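Side-chain contact in SIRV coat protein (Sulfolobus islandicus rudivirus 1 variant YNP, PDB 3F2E), which is a rudivirus coat protein whose C-terminal domain folds as a four-helix bundle and probably helps build the virion around the viral DNA: residues F67-P71 with T72-A76. Numbering follows the deposited sequence.
Sequences FNANP and TVLDA
An asparagine N-cap starts helix 71-82, with Asn-70 turning its side-chain OD1 back to the N-H groups of Thr-72 and Val-73 at the open end of the first turn. With CG anti to the backbone N (chi1 -178°), the amide lies beside its own carbonyl carbon and OD1 turns to the N-H groups at the helix start. OD1 accepts weakly from both. The bond from Thr-72 N to Asn-70 OD1 is short, 2.9 Å, but strongly bent (N-H...O 125°). That from Val-73 N is straighter (158°) but longer, 3.3 Å to Asn-70 OD1. The side chains of Asn-70 and Val-73 cross at about a right angle, Val-73 CG2 resting 3.6 Å from Asn-70 CG. This cap ends the short connection from helix 50-67 in the four-helix bundle, and Tyr-32 of helix 29-46 is hydrogen-bonded through its OH to Asn-70 N. Regular helical bonding begins with the cap residue itself, as Leu-74 N donates to Asn-70 O at 3.0 Å and nearly straight. Pro-71 occupies the first helical position, where its lack of an N-H costs no helical bond; its carbonyl O accepts from Asp-75 N at 3.0 Å. A water donates to that same Pro-71 O and, at 2.8 Å, to Asp-75 OD1, the carboxylate oxygen that also forms a salt bridge with Lys-60. On the buried side, Ala-69 CB packs against Leu-74, with CD1 3.9 Å away, while Leu-74 also touches Phe-35 of helix 29-46 and Ile-64 of helix 50-67.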
loop_
_atom_site.group_PDB
_atom_site.type_symbol
_atom_site.label_atom_id
_atom_site.label_comp_id
_atom_site.label_asym_id
_atom_site.label_seq_id
_atom_site.Cartn_x
_atom_site.Cartn_y
_atom_site.Cartn_z
ATOM N N PHE A 67 -9.695 8.732 -4.416
ATOM C CA PHE A 67 -10.407 8.300 -3.210
ATOM C C PHE A 67 -10.078 9.133 -1.971
ATOM O O PHE A 67 -10.492 8.786 -0.856
ATOM C CB PHE A 67 -10.110 6.826 -2.906
ATOM C CG PHE A 67 -10.190 5.917 -4.105
ATOM C CD1 PHE A 67 -11.391 5.719 -4.772
ATOM C CD2 PHE A 67 -9.066 5.236 -4.549
ATOM C CE1 PHE A 67 -11.464 4.872 -5.869
ATOM C CE2 PHE A 67 -9.133 4.386 -5.640
ATOM C CZ PHE A 67 -10.330 4.202 -6.304
ATOM N N ASN A 68 -9.339 10.221 -2.156
ATOM C CA ASN A 68 -8.875 11.027 -1.031
ATOM C C ASN A 68 -8.147 10.173 0.009
ATOM O O ASN A 68 -8.307 10.373 1.214
ATOM C CB ASN A 68 -10.043 11.768 -0.369
ATOM C CG ASN A 68 -9.580 12.887 0.548
ATOM O OD1 ASN A 68 -8.521 13.483 0.338
ATOM N ND2 ASN A 68 -10.378 13.182 1.570
ATOM N N ALA A 69 -7.356 9.213 -0.456
ATOM C CA ALA A 69 -6.568 8.390 0.458
ATOM C C ALA A 69 -5.584 9.253 1.252
ATOM O O ALA A 69 -5.064 10.250 0.752
ATOM C CB ALA A 69 -5.818 7.296 -0.314
ATOM N N ASN A 70 -5.343 8.860 2.498
ATOM C CA ASN A 70 -4.404 9.558 3.366
ATOM C C ASN A 70 -2.969 9.150 3.003
ATOM O O ASN A 70 -2.620 7.977 3.104
ATOM C CB ASN A 70 -4.729 9.186 4.819
ATOM C CG ASN A 70 -3.839 9.892 5.833
ATOM O OD1 ASN A 70 -2.628 9.994 5.653
ATOM N ND2 ASN A 70 -4.443 10.359 6.926
ATOM N N PRO A 71 -2.136 10.112 2.565
ATOM C CA PRO A 71 -0.778 9.779 2.099
ATOM C C PRO A 71 0.079 9.112 3.171
ATOM O O PRO A 71 0.891 8.228 2.859
ATOM C CB PRO A 71 -0.179 11.145 1.724
ATOM C CG PRO A 71 -1.348 12.059 1.557
ATOM C CD PRO A 71 -2.424 11.554 2.471
ATOM N N THR A 72 -0.085 9.531 4.424
ATOM C CA THR A 72 0.687 8.949 5.516
ATOM C C THR A 72 0.341 7.469 5.686
ATOM O O THR A 72 1.223 6.631 5.890
ATOM C CB THR A 72 0.447 9.704 6.836
ATOM O OG1 THR A 72 0.743 11.094 6.643
ATOM C CG2 THR A 72 1.334 9.140 7.946
ATOM N N VAL A 73 -0.948 7.153 5.577
ATOM C CA VAL A 73 -1.398 5.770 5.671
ATOM C C VAL A 73 -0.910 4.938 4.479
ATOM O O VAL A 73 -0.514 3.790 4.653
ATOM C CB VAL A 73 -2.929 5.673 5.815
ATOM C CG1 VAL A 73 -3.373 4.220 5.936
ATOM C CG2 VAL A 73 -3.392 6.481 7.031
ATOM N N LEU A 74 -0.936 5.510 3.274
ATOM C CA LEU A 74 -0.416 4.784 2.110
ATOM C C LEU A 74 1.066 4.451 2.268
ATOM O O LEU A 74 1.489 3.352 1.914
ATOM C CB LEU A 74 -0.636 5.560 0.810
ATOM C CG LEU A 74 -2.083 5.790 0.360
ATOM C CD1 LEU A 74 -2.081 6.598 -0.927
ATOM C CD2 LEU A 74 -2.837 4.477 0.163
ATOM N N ASP A 75 1.850 5.394 2.792
ATOM C CA ASP A 75 3.262 5.131 3.082
ATOM C C ASP A 75 3.414 3.986 4.088
ATOM O O ASP A 75 4.243 3.094 3.916
ATOM C CB ASP A 75 3.961 6.382 3.627
ATOM C CG ASP A 75 4.237 7.419 2.554
ATOM O OD1 ASP A 75 4.033 7.124 1.354
ATOM O OD2 ASP A 75 4.668 8.536 2.918
ATOM N N ALA A 76 2.606 4.020 5.144
ATOM C CA ALA A 76 2.664 2.980 6.174
ATOM C C ALA A 76 2.313 1.589 5.632
ATOM O O ALA A 76 2.940 0.590 5.997
ATOM C CB ALA A 76 1.759 3.348 7.342
HETATM O O HOH W 1 1.846 8.342 0.100
#